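Local atomic coordinates of leucine-rich repeat protein (Bacteroides thetaiotaomicron, PDB entry 4ECN), a protein that is of unknown function but, as an extracellular leucine-rich repeat protein, probably binds other proteins. Residues 99-104 against 123-128; 133-138 against 242-247; 169-174 against 209-214. One frame throughout, in Å; residues are numbered along the deposited sequence.

Contact 1 (99-104 against 123-128); sequences VLLAGP and LTVDAV
Leu-101 and Pro-104 reach out from strand 99-104 to meet Val-125 and Asp-126. These last two residues lie just past the end of strand 118-124. The purely apolar part is one meeting of methyl groups. Leu-101 CD2 lies 3.9 Å from Val-125 CG1, and the two side chains pass at a slant. Val-125 turns this methyl to the strand because CG1 stands opposite the backbone N (chi1 173°). Tyr-90 of strand 83-93 and Leu-17 of strand 10-18 also touch Val-125. Leu-92 of strand 83-93 packs on Leu-101.

The second part brings a proline ring against an acidic side chain. Pro-104 CG is 3.9 Å from Asp-126 CB, and Pro-104 CD is 4.1 Å from the same Asp-126 CB. The carboxylate also takes part, with Asp-126 OD2 3.8 Å from Pro-104 CG. The side chains cross at about a right angle. This is van der Waals contact between ring carbons and the flank of the aspartate.

No hydrogen bond joins the two segments; each has its own bonds. Asp-126 OD1 accepts a weak bond of 3.3 Å from Val-128 N. Nearly straight at 172°, this weak bond closes an Asx turn. Strand 99-104 itself pairs with strand 83-93 through backbone bonds, and Ala-102 N binds Asn-249 OD1 from the second DUF4458 region. Backbones stay well apart: the nearest pair of CA atoms, Pro-104 CA and Asp-126 CA, is 7.2 Å apart.

Nothing but van der Waals contact is seen between the two segments. One oxygen of Asp-126 is used in its own turn while the other rests beside proline carbons, so the acid contributes as a packing group and not as an ionic partner of strand 99-104.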
ATOM      1  N   VAL A  99      -5.175 -13.434 -58.667  1.00100.81           N
ATOM      2  CA  VAL A  99      -4.866 -12.807 -57.362  1.00 98.32           C
ATOM      3  C   VAL A  99      -3.316 -12.786 -57.147  1.00 99.48           C
ATOM      4  O   VAL A  99      -2.711 -13.799 -56.773  1.00 99.40           O
ATOM      5  CB  VAL A  99      -5.615 -13.494 -56.173  1.00101.08           C
ATOM      6  CG1 VAL A  99      -5.289 -12.824 -54.834  1.00100.09           C
ATOM      7  CG2 VAL A  99      -7.124 -13.504 -56.397  1.00100.87           C
ATOM      8  N   LEU A 100      -2.700 -11.606 -57.377  1.00 93.23           N
ATOM      9  CA  LEU A 100      -1.259 -11.370 -57.248  1.00 91.50           C
ATOM     10  C   LEU A 100      -0.850 -11.055 -55.792  1.00 90.70           C
ATOM     11  O   LEU A 100       0.341 -11.154 -55.476  1.00 89.86           O
ATOM     12  CB  LEU A 100      -0.851 -10.207 -58.167  1.00 92.30           C
ATOM     13  CG  LEU A 100       0.561 -10.243 -58.752  1.00 97.97           C
ATOM     14  CD1 LEU A 100       0.693 -11.331 -59.827  1.00 98.87           C
ATOM     15  CD2 LEU A 100       0.896  -8.924 -59.398  1.00101.60           C
ATOM     16  N   LEU A 101      -1.831 -10.662 -54.917  1.00 84.04           N
ATOM     17  CA  LEU A 101      -1.625 -10.338 -53.492  1.00 81.43           C
ATOM     18  C   LEU A 101      -2.937 -10.304 -52.696  1.00 84.05           C
ATOM     19  O   LEU A 101      -3.911  -9.726 -53.170  1.00 83.86           O
ATOM     20  CB  LEU A 101      -0.931  -8.972 -53.322  1.00 80.75           C
ATOM     21  CG  LEU A 101      -0.356  -8.703 -51.939  1.00 83.34           C
ATOM     22  CD1 LEU A 101       1.073  -9.170 -51.854  1.00 82.89           C
ATOM     23  CD2 LEU A 101      -0.442  -7.245 -51.597  1.00 84.85           C
ATOM     24  N   ALA A 102      -2.936 -10.893 -51.467  1.00 79.30           N
ATOM     25  CA  ALA A 102      -4.039 -10.863 -50.485  1.00 77.67           C
ATOM     26  C   ALA A 102      -3.610  -9.955 -49.360  1.00 80.02           C
ATOM     27  O   ALA A 102      -2.839 -10.369 -48.490  1.00 79.21           O
ATOM     28  CB  ALA A 102      -4.391 -12.263 -49.984  1.00 77.85           C
ATOM     29  N   GLY A 103      -4.007  -8.690 -49.477  1.00 76.18           N
ATOM     30  CA  GLY A 103      -3.623  -7.603 -48.587  1.00 75.21           C
ATOM     31  C   GLY A 103      -4.456  -7.398 -47.340  1.00 78.10           C
ATOM     32  O   GLY A 103      -5.684  -7.322 -47.410  1.00 76.74           O
ATOM     33  N   PRO A 104      -3.791  -7.252 -46.172  1.00 74.95           N
ATOM     34  CA  PRO A 104      -4.542  -6.981 -44.936  1.00 74.13           C
ATOM     35  C   PRO A 104      -4.754  -5.476 -44.748  1.00 79.31           C
ATOM     36  O   PRO A 104      -3.912  -4.665 -45.148  1.00 77.99           O
ATOM     37  CB  PRO A 104      -3.653  -7.579 -43.854  1.00 74.97           C
ATOM     38  CG  PRO A 104      -2.250  -7.552 -44.444  1.00 79.62           C
ATOM     39  CD  PRO A 104      -2.334  -7.300 -45.918  1.00 75.92           C
ATOM     40  N   LEU A 123      -2.658   2.778 -48.840  1.00 64.91           N
ATOM     41  CA  LEU A 123      -2.645   1.363 -48.537  1.00 63.91           C
ATOM     42  C   LEU A 123      -1.195   0.914 -48.461  1.00 71.17           C
ATOM     43  O   LEU A 123      -0.484   1.005 -49.462  1.00 71.60           O
ATOM     44  CB  LEU A 123      -3.453   0.539 -49.557  1.00 63.44           C
ATOM     45  CG  LEU A 123      -4.976   0.652 -49.501  1.00 66.50           C
ATOM     46  CD1 LEU A 123      -5.609  -0.166 -50.601  1.00 65.89           C
ATOM     47  CD2 LEU A 123      -5.525   0.220 -48.145  1.00 67.00           C
ATOM     48  N   THR A 124      -0.739   0.487 -47.269  1.00 69.91           N
ATOM     49  CA  THR A 124       0.642   0.025 -47.084  1.00 71.31           C
ATOM     50  C   THR A 124       0.687  -1.506 -47.214  1.00 78.34           C
ATOM     51  O   THR A 124       0.037  -2.220 -46.443  1.00 78.99           O
ATOM     52  CB  THR A 124       1.216   0.509 -45.745  1.00 80.19           C
ATOM     53  OG1 THR A 124       1.180   1.940 -45.716  1.00 83.55           O
ATOM     54  CG2 THR A 124       2.643   0.029 -45.521  1.00 77.50           C
ATOM     55  N   VAL A 125       1.465  -2.002 -48.186  1.00 75.94           N
ATOM     56  CA  VAL A 125       1.604  -3.439 -48.427  1.00 76.08           C
ATOM     57  C   VAL A 125       2.487  -4.066 -47.311  1.00 79.78           C
ATOM     58  O   VAL A 125       3.699  -3.819 -47.252  1.00 80.20           O
ATOM     59  CB  VAL A 125       2.162  -3.722 -49.844  1.00 81.01           C
ATOM     60  CG1 VAL A 125       2.462  -5.202 -50.048  1.00 80.79           C
ATOM     61  CG2 VAL A 125       1.208  -3.221 -50.919  1.00 81.44           C
ATOM     62  N   ASP A 126       1.844  -4.867 -46.429  1.00 74.01           N
ATOM     63  CA  ASP A 126       2.463  -5.592 -45.314  1.00 71.81           C
ATOM     64  C   ASP A 126       3.412  -6.660 -45.846  1.00 74.41           C
ATOM     65  O   ASP A 126       3.044  -7.438 -46.731  1.00 73.32           O
ATOM     66  CB  ASP A 126       1.371  -6.229 -44.427  1.00 72.56           C
ATOM     67  CG  ASP A 126       1.827  -6.842 -43.114  1.00 81.57           C
ATOM     68  OD1 ASP A 126       3.024  -6.705 -42.769  1.00 82.96           O
ATOM     69  OD2 ASP A 126       0.973  -7.408 -42.401  1.00 87.07           O
ATOM     70  N   ALA A 127       4.637  -6.692 -45.292  1.00 71.03           N
ATOM     71  CA  ALA A 127       5.708  -7.634 -45.658  1.00 70.83           C
ATOM     72  C   ALA A 127       5.328  -9.098 -45.343  1.00 70.51           C
ATOM     73  O   ALA A 127       5.816 -10.021 -46.006  1.00 68.36           O
ATOM     74  CB  ALA A 127       6.985  -7.263 -44.910  1.00 71.58           C
ATOM     75  N   VAL A 128       4.463  -9.281 -44.314  1.00 64.83           N
ATOM     76  CA  VAL A 128       3.991 -10.565 -43.821  1.00 63.70           C
ATOM     77  C   VAL A 128       3.005 -11.153 -44.831  1.00 67.47           C
ATOM     78  O   VAL A 128       1.953 -10.558 -45.070  1.00 66.98           O
ATOM     79  CB  VAL A 128       3.358 -10.473 -42.404  1.00 67.12           C
ATOM     80  CG1 VAL A 128       3.128 -11.866 -41.821  1.00 66.69           C
ATOM     81  CG2 VAL A 128       4.209  -9.623 -41.449  1.00 66.53           C
TER

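Contact 2 (133-138 against 242-247); sequences VTFKLS and ESFTVI
Val-133 pushes its CG2 methyl into the notch between Phe-244 and Val-246. This methyl is 3.5 Å from Val-246 CG2 and 3.9 Å from Phe-244 CE2. Val-133 crosses each of the two side chains at about a right angle. Its other methyl is used as well: Val-133 CG1 lies 3.5 Å above one face of the Phe-135 ring, displaced toward the rim. The valine thus fits between its own strand neighbour and the opposing strand.

Phe-244 is the bump from the other side. Its CG sits between the backbone N and the carbonyl carbon (chi1 62°), which carries the ring toward strand 133-138. There Phe-244 CZ comes to 4.2 Å from Phe-135 CE1. The two side chains cross at a slant. The carbonyl oxygen of Glu-242 lies in the plane of the Phe-244 ring, at its edge. Val-218 and Leu-211 also pack on Phe-244.

The short strand axes are 9.5 Å apart and run nearly antiparallel, at 163°. No hydrogen bond joins the segments. Strand 130-139 is paired with strands 202-212 and 251-259, whereas strand 244-246 is paired with strand 214-227. Facing strands that interlock through valine and phenylalanine side chains are typical of the buried core of a beta sandwich, consistent with the transthyretin clan of this DUF4458 region.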
ATOM      1  N   VAL A 133      -9.545 -16.899 -45.285  1.00 59.69           N
ATOM      2  CA  VAL A 133     -10.214 -18.034 -44.635  1.00 59.60           C
ATOM      3  C   VAL A 133     -11.718 -17.809 -44.499  1.00 64.67           C
ATOM      4  O   VAL A 133     -12.166 -16.684 -44.281  1.00 65.24           O
ATOM      5  CB  VAL A 133      -9.581 -18.282 -43.222  1.00 62.30           C
ATOM      6  CG1 VAL A 133     -10.515 -19.035 -42.278  1.00 61.43           C
ATOM      7  CG2 VAL A 133      -8.256 -19.023 -43.337  1.00 62.42           C
ATOM      8  N   THR A 134     -12.477 -18.913 -44.572  1.00 60.44           N
ATOM      9  CA  THR A 134     -13.912 -18.986 -44.310  1.00 60.19           C
ATOM     10  C   THR A 134     -14.118 -20.070 -43.277  1.00 63.55           C
ATOM     11  O   THR A 134     -13.391 -21.068 -43.276  1.00 62.15           O
ATOM     12  CB  THR A 134     -14.747 -19.223 -45.570  1.00 67.44           C
ATOM     13  OG1 THR A 134     -14.288 -20.418 -46.212  1.00 75.28           O
ATOM     14  CG2 THR A 134     -14.731 -18.042 -46.518  1.00 60.69           C
ATOM     15  N   PHE A 135     -15.105 -19.885 -42.404  1.00 59.98           N
ATOM     16  CA  PHE A 135     -15.382 -20.841 -41.339  1.00 58.84           C
ATOM     17  C   PHE A 135     -16.643 -21.640 -41.624  1.00 63.27           C
ATOM     18  O   PHE A 135     -17.519 -21.203 -42.380  1.00 64.34           O
ATOM     19  CB  PHE A 135     -15.505 -20.106 -39.992  1.00 59.38           C
ATOM     20  CG  PHE A 135     -14.214 -19.410 -39.641  1.00 59.27           C
ATOM     21  CD1 PHE A 135     -13.197 -20.090 -38.983  1.00 61.37           C
ATOM     22  CD2 PHE A 135     -13.971 -18.107 -40.062  1.00 59.40           C
ATOM     23  CE1 PHE A 135     -11.981 -19.467 -38.716  1.00 60.67           C
ATOM     24  CE2 PHE A 135     -12.755 -17.485 -39.786  1.00 60.59           C
ATOM     25  CZ  PHE A 135     -11.779 -18.162 -39.106  1.00 58.08           C
ATOM     26  N   LYS A 136     -16.695 -22.834 -41.032  1.00 58.35           N
ATOM     27  CA  LYS A 136     -17.795 -23.772 -41.101  1.00 58.65           C
ATOM     28  C   LYS A 136     -18.080 -24.225 -39.687  1.00 65.00           C
ATOM     29  O   LYS A 136     -17.263 -24.929 -39.062  1.00 63.88           O
ATOM     30  CB  LYS A 136     -17.451 -24.929 -42.041  1.00 61.02           C
ATOM     31  CG  LYS A 136     -18.495 -26.031 -42.162  1.00 72.03           C
ATOM     32  CD  LYS A 136     -17.818 -27.275 -42.748  1.00 82.38           C
ATOM     33  CE  LYS A 136     -18.711 -28.471 -42.959  1.00 90.96           C
ATOM     34  NZ  LYS A 136     -19.647 -28.259 -44.089  1.00101.52           N
ATOM     35  N   LEU A 137     -19.208 -23.728 -39.158  1.00 63.99           N
ATOM     36  CA  LEU A 137     -19.716 -24.022 -37.819  1.00 64.94           C
ATOM     37  C   LEU A 137     -20.333 -25.420 -37.826  1.00 72.53           C
ATOM     38  O   LEU A 137     -21.132 -25.723 -38.703  1.00 72.28           O
ATOM     39  CB  LEU A 137     -20.731 -22.955 -37.375  1.00 64.75           C
ATOM     40  CG  LEU A 137     -20.213 -21.598 -36.903  1.00 68.52           C
ATOM     41  CD1 LEU A 137     -19.626 -20.763 -38.050  1.00 68.22           C
ATOM     42  CD2 LEU A 137     -21.343 -20.803 -36.278  1.00 71.48           C
ATOM     43  N   SER A 138     -19.937 -26.277 -36.878  1.00 72.54           N
ATOM     44  CA  SER A 138     -20.375 -27.667 -36.820  1.00 74.91           C
ATOM     45  C   SER A 138     -20.721 -28.102 -35.402  1.00 83.20           C
ATOM     46  O   SER A 138     -20.085 -27.620 -34.461  1.00 83.38           O
ATOM     47  CB  SER A 138     -19.256 -28.560 -37.351  1.00 80.02           C
ATOM     48  OG  SER A 138     -18.579 -27.999 -38.467  1.00 92.11           O
ATOM     49  N   GLU A 242     -10.544 -28.279 -35.277  1.00 61.55           N
ATOM     50  CA  GLU A 242      -9.652 -29.034 -36.154  1.00 61.00           C
ATOM     51  C   GLU A 242      -8.710 -28.071 -36.883  1.00 63.67           C
ATOM     52  O   GLU A 242      -9.139 -27.016 -37.351  1.00 63.43           O
ATOM     53  CB  GLU A 242     -10.460 -29.891 -37.130  1.00 62.64           C
ATOM     54  CG  GLU A 242     -11.102 -31.091 -36.462  1.00 69.15           C
ATOM     55  CD  GLU A 242     -10.108 -32.142 -36.016  1.00 98.17           C
ATOM     56  OE1 GLU A 242      -9.468 -32.773 -36.890  1.00 92.88           O
ATOM     57  OE2 GLU A 242      -9.966 -32.330 -34.785  1.00103.58           O
ATOM     58  N   SER A 243      -7.414 -28.423 -36.900  1.00 58.92           N
ATOM     59  CA  SER A 243      -6.315 -27.640 -37.465  1.00 57.18           C
ATOM     60  C   SER A 243      -6.523 -27.343 -38.938  1.00 59.56           C
ATOM     61  O   SER A 243      -6.904 -28.223 -39.702  1.00 61.39           O
ATOM     62  CB  SER A 243      -4.993 -28.373 -37.285  1.00 59.93           C
ATOM     63  OG  SER A 243      -5.018 -29.152 -36.099  1.00 70.92           O
ATOM     64  N   PHE A 244      -6.322 -26.091 -39.312  1.00 52.99           N
ATOM     65  CA  PHE A 244      -6.423 -25.649 -40.685  1.00 52.36           C
ATOM     66  C   PHE A 244      -5.151 -24.908 -41.028  1.00 59.35           C
ATOM     67  O   PHE A 244      -4.449 -24.442 -40.126  1.00 58.87           O
ATOM     68  CB  PHE A 244      -7.675 -24.805 -40.920  1.00 52.92           C
ATOM     69  CG  PHE A 244      -7.785 -23.509 -40.154  1.00 52.87           C
ATOM     70  CD1 PHE A 244      -8.361 -23.476 -38.888  1.00 54.17           C
ATOM     71  CD2 PHE A 244      -7.402 -22.304 -40.736  1.00 53.94           C
ATOM     72  CE1 PHE A 244      -8.513 -22.271 -38.207  1.00 54.02           C
ATOM     73  CE2 PHE A 244      -7.562 -21.094 -40.052  1.00 55.13           C
ATOM     74  CZ  PHE A 244      -8.134 -21.085 -38.803  1.00 52.50           C
ATOM     75  N   THR A 245      -4.824 -24.826 -42.316  1.00 57.92           N
ATOM     76  CA  THR A 245      -3.589 -24.175 -42.720  1.00 58.17           C
ATOM     77  C   THR A 245      -3.917 -23.072 -43.737  1.00 64.18           C
ATOM     78  O   THR A 245      -4.731 -23.289 -44.634  1.00 64.03           O
ATOM     79  CB  THR A 245      -2.619 -25.242 -43.270  1.00 61.10           C
ATOM     80  OG1 THR A 245      -2.527 -26.334 -42.338  1.00 56.31           O
ATOM     81  CG2 THR A 245      -1.234 -24.690 -43.586  1.00 56.99           C
ATOM     82  N   VAL A 246      -3.287 -21.887 -43.574  1.00 61.19           N
ATOM     83  CA  VAL A 246      -3.434 -20.731 -44.465  1.00 61.12           C
ATOM     84  C   VAL A 246      -2.217 -20.678 -45.390  1.00 67.46           C
ATOM     85  O   VAL A 246      -1.076 -20.760 -44.921  1.00 67.13           O
ATOM     86  CB  VAL A 246      -3.617 -19.410 -43.677  1.00 64.06           C
ATOM     87  CG1 VAL A 246      -3.683 -18.211 -44.606  1.00 63.47           C
ATOM     88  CG2 VAL A 246      -4.849 -19.459 -42.783  1.00 63.84           C
ATOM     89  N   ILE A 247      -2.471 -20.550 -46.704  1.00 66.11           N
ATOM     90  CA  ILE A 247      -1.431 -20.484 -47.735  1.00 67.02           C
ATOM     91  C   ILE A 247      -1.388 -19.076 -48.287  1.00 72.20           C
ATOM     92  O   ILE A 247      -2.448 -18.490 -48.492  1.00 72.00           O
ATOM     93  CB  ILE A 247      -1.677 -21.541 -48.865  1.00 70.57           C
ATOM     94  CG1 ILE A 247      -1.992 -22.973 -48.334  1.00 70.43           C
ATOM     95  CG2 ILE A 247      -0.570 -21.540 -49.925  1.00 71.73           C
ATOM     96  CD1 ILE A 247      -0.964 -23.633 -47.410  1.00 78.50           C
TER

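Contact 3 (169-174 against 209-214); sequences VTTELK and VWLPAG
Leu-173 meets Val-209 and Leu-211 where two neighbouring strands of what is probably a transthyretin-like beta sandwich splay apart. Strands 170-179 and 202-212 are antiparallel neighbours in the curled sheet. Here, however, the axes of 170-174 and 209-212 are 9.6 Å apart, at 178°, and no hydrogen bond spans them. Side chains fill the distance. Strand 170-174 is instead bonded to strand 157-164, with Thr-171 paired to Val-162 and Leu-173 to Val-160. Val-209 and Leu-211 pair with strand 130-139.

Leu-173 has the largest buried surface in the contact. Both of its methyls face one methyl of Val-209: Leu-173 CD1 lies 3.9 Å from Val-209 CG2, and Leu-173 CD2 lies 4.0 Å from that same CG2. The valine body is close too, with Leu-173 CD2 4.1 Å from Val-209 CB. The two side chains meet at an angle. Val-209 offers CG2 from the position between its backbone N and carbonyl carbon. Phe-135 of strand 130-139 packs on both Leu-173 and Val-209, so this pair continues into the core.

Leu-211 comes second. Its CB does not point straight at strand 170-174, but the end of the side chain bends nearer. CG stands opposite the carbonyl carbon (chi1 -69°), and Leu-211 CD2 is the methyl that comes to 4.4 Å from Leu-173 CD2.

Thr-171 adds its methyl at the edge of the contact. Its side chain and that of Leu-211 slide past each other in opposite directions, and Thr-171 CG2 stops 4.1 Å from Leu-211 CD2.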
ATOM      1  N   VAL A 169       0.409 -16.925 -31.417  1.00 47.09           N
ATOM      2  CA  VAL A 169      -0.270 -15.630 -31.516  1.00 45.72           C
ATOM      3  C   VAL A 169      -1.756 -15.849 -31.796  1.00 50.78           C
ATOM      4  O   VAL A 169      -2.115 -16.536 -32.752  1.00 50.92           O
ATOM      5  CB  VAL A 169       0.366 -14.711 -32.592  1.00 48.92           C
ATOM      6  CG1 VAL A 169      -0.454 -13.435 -32.822  1.00 47.50           C
ATOM      7  CG2 VAL A 169       1.812 -14.377 -32.248  1.00 48.59           C
ATOM      8  N   THR A 170      -2.613 -15.242 -30.964  1.00 47.88           N
ATOM      9  CA  THR A 170      -4.063 -15.304 -31.126  1.00 47.37           C
ATOM     10  C   THR A 170      -4.522 -14.111 -31.959  1.00 51.78           C
ATOM     11  O   THR A 170      -3.831 -13.093 -32.014  1.00 51.97           O
ATOM     12  CB  THR A 170      -4.791 -15.364 -29.769  1.00 50.51           C
ATOM     13  OG1 THR A 170      -4.395 -14.258 -28.971  1.00 53.86           O
ATOM     14  CG2 THR A 170      -4.537 -16.643 -29.016  1.00 45.82           C
ATOM     15  N   THR A 171      -5.669 -14.254 -32.634  1.00 49.07           N
ATOM     16  CA  THR A 171      -6.292 -13.213 -33.461  1.00 49.46           C
ATOM     17  C   THR A 171      -7.782 -13.318 -33.253  1.00 54.46           C
ATOM     18  O   THR A 171      -8.324 -14.416 -33.297  1.00 54.98           O
ATOM     19  CB  THR A 171      -5.872 -13.333 -34.946  1.00 59.73           C
ATOM     20  OG1 THR A 171      -4.467 -13.063 -35.060  1.00 60.13           O
ATOM     21  CG2 THR A 171      -6.644 -12.374 -35.857  1.00 56.82           C
ATOM     22  N   GLU A 172      -8.437 -12.198 -32.967  1.00 52.53           N
ATOM     23  CA  GLU A 172      -9.877 -12.215 -32.739  1.00 53.44           C
ATOM     24  C   GLU A 172     -10.614 -11.706 -34.010  1.00 55.06           C
ATOM     25  O   GLU A 172     -10.252 -10.667 -34.568  1.00 54.20           O
ATOM     26  CB  GLU A 172     -10.244 -11.397 -31.486  1.00 55.09           C
ATOM     27  CG  GLU A 172     -11.705 -11.544 -31.058  1.00 75.19           C
ATOM     28  CD  GLU A 172     -12.126 -12.858 -30.423  1.00112.96           C
ATOM     29  OE1 GLU A 172     -11.319 -13.420 -29.649  1.00132.20           O
ATOM     30  OE2 GLU A 172     -13.292 -13.276 -30.625  1.00 99.68           O
ATOM     31  N   LEU A 173     -11.604 -12.485 -34.475  1.00 50.72           N
ATOM     32  CA  LEU A 173     -12.426 -12.223 -35.667  1.00 50.80           C
ATOM     33  C   LEU A 173     -13.851 -11.979 -35.181  1.00 55.93           C
ATOM     34  O   LEU A 173     -14.582 -12.922 -34.859  1.00 56.10           O
ATOM     35  CB  LEU A 173     -12.306 -13.408 -36.658  1.00 50.89           C
ATOM     36  CG  LEU A 173     -10.867 -13.801 -37.006  1.00 55.29           C
ATOM     37  CD1 LEU A 173     -10.780 -15.196 -37.566  1.00 56.44           C
ATOM     38  CD2 LEU A 173     -10.197 -12.787 -37.893  1.00 55.43           C
ATOM     39  N   LYS A 174     -14.211 -10.697 -35.044  1.00 52.86           N
ATOM     40  CA  LYS A 174     -15.446 -10.304 -34.385  1.00 52.23           C
ATOM     41  C   LYS A 174     -16.611 -10.048 -35.345  1.00 59.01           C
ATOM     42  O   LYS A 174     -16.421  -9.596 -36.473  1.00 60.19           O
ATOM     43  CB  LYS A 174     -15.204  -9.056 -33.528  1.00 52.27           C
ATOM     44  CG  LYS A 174     -14.414  -9.364 -32.248  1.00 64.14           C
ATOM     45  CD  LYS A 174     -14.230  -8.149 -31.321  1.00 78.88           C
ATOM     46  CE  LYS A 174     -13.441  -8.430 -30.051  1.00 89.58           C
ATOM     47  NZ  LYS A 174     -14.153  -9.350 -29.114  1.00102.29           N
ATOM     48  N   VAL A 209     -11.748 -13.739 -44.220  1.00 65.21           N
ATOM     49  CA  VAL A 209     -10.937 -12.901 -43.345  1.00 63.02           C
ATOM     50  C   VAL A 209      -9.497 -13.042 -43.800  1.00 65.09           C
ATOM     51  O   VAL A 209      -9.200 -13.982 -44.511  1.00 62.77           O
ATOM     52  CB  VAL A 209     -11.134 -13.220 -41.841  1.00 66.21           C
ATOM     53  CG1 VAL A 209     -12.598 -13.097 -41.450  1.00 65.84           C
ATOM     54  CG2 VAL A 209     -10.584 -14.592 -41.458  1.00 66.07           C
ATOM     55  N   TRP A 210      -8.623 -12.091 -43.447  1.00 63.91           N
ATOM     56  CA  TRP A 210      -7.209 -12.121 -43.827  1.00 64.36           C
ATOM     57  C   TRP A 210      -6.358 -12.533 -42.650  1.00 64.95           C
ATOM     58  O   TRP A 210      -6.216 -11.757 -41.698  1.00 64.44           O
ATOM     59  CB  TRP A 210      -6.717 -10.758 -44.370  1.00 64.36           C
ATOM     60  CG  TRP A 210      -7.112 -10.463 -45.784  1.00 66.92           C
ATOM     61  CD1 TRP A 210      -6.335 -10.595 -46.897  1.00 70.60           C
ATOM     62  CD2 TRP A 210      -8.382  -9.979 -46.232  1.00 67.50           C
ATOM     63  NE1 TRP A 210      -7.059 -10.260 -48.019  1.00 71.03           N
ATOM     64  CE2 TRP A 210      -8.317  -9.877 -47.640  1.00 72.42           C
ATOM     65  CE3 TRP A 210      -9.583  -9.641 -45.580  1.00 68.87           C
ATOM     66  CZ2 TRP A 210      -9.403  -9.439 -48.407  1.00 72.49           C
ATOM     67  CZ3 TRP A 210     -10.664  -9.223 -46.344  1.00 71.12           C
ATOM     68  CH2 TRP A 210     -10.569  -9.120 -47.739  1.00 72.41           C
ATOM     69  N   LEU A 211      -5.780 -13.747 -42.718  1.00 58.58           N
ATOM     70  CA  LEU A 211      -4.874 -14.278 -41.696  1.00 56.02           C
ATOM     71  C   LEU A 211      -3.458 -14.441 -42.231  1.00 57.98           C
ATOM     72  O   LEU A 211      -3.307 -14.848 -43.379  1.00 58.11           O
ATOM     73  CB  LEU A 211      -5.356 -15.642 -41.167  1.00 55.29           C
ATOM     74  CG  LEU A 211      -6.618 -15.712 -40.333  1.00 58.21           C
ATOM     75  CD1 LEU A 211      -6.927 -17.143 -40.008  1.00 58.21           C
ATOM     76  CD2 LEU A 211      -6.490 -14.924 -39.036  1.00 57.59           C
ATOM     77  N   PRO A 212      -2.390 -14.223 -41.437  1.00 53.35           N
ATOM     78  CA  PRO A 212      -1.039 -14.526 -41.968  1.00 53.39           C
ATOM     79  C   PRO A 212      -0.910 -16.029 -42.290  1.00 58.44           C
ATOM     80  O   PRO A 212      -1.559 -16.855 -41.635  1.00 58.58           O
ATOM     81  CB  PRO A 212      -0.090 -14.102 -40.831  1.00 53.91           C
ATOM     82  CG  PRO A 212      -0.918 -13.309 -39.871  1.00 57.05           C
ATOM     83  CD  PRO A 212      -2.340 -13.747 -40.036  1.00 52.96           C
ATOM     84  N   ALA A 213      -0.120 -16.393 -43.315  1.00 54.39           N
ATOM     85  CA  ALA A 213       0.071 -17.802 -43.655  1.00 53.19           C
ATOM     86  C   ALA A 213       0.664 -18.552 -42.465  1.00 57.56           C
ATOM     87  O   ALA A 213       1.579 -18.063 -41.796  1.00 57.01           O
ATOM     88  CB  ALA A 213       0.960 -17.945 -44.875  1.00 54.14           C
ATOM     89  N   GLY A 214       0.090 -19.708 -42.180  1.00 54.65           N
ATOM     90  CA  GLY A 214       0.502 -20.562 -41.077  1.00 53.55           C
ATOM     91  C   GLY A 214      -0.579 -21.559 -40.749  1.00 57.10           C
ATOM     92  O   GLY A 214      -1.587 -21.646 -41.460  1.00 56.73           O
TER

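Contact 2 is the buried one: all four of its touching residues are buried. Contacts 1 and 3 are partly buried. Contacts 2 and 3 reach the same curled sheet, since strands 130-139 and 202-212 are neighbours. A probable hydrogen bond from Val-209 N to Val-133 O joins them, and Phe-135 packs on Leu-173. Contact 1 belongs to the preceding sheet and meets contact 3 through Trp-210, which packs beside Gly-103, and through Val-128 on Pro-212. Chemistry follows place. Contact 2 uses aromatic rings and valines, contact 3 aliphatic methyls with one threonine, and contact 1 includes a carboxylate.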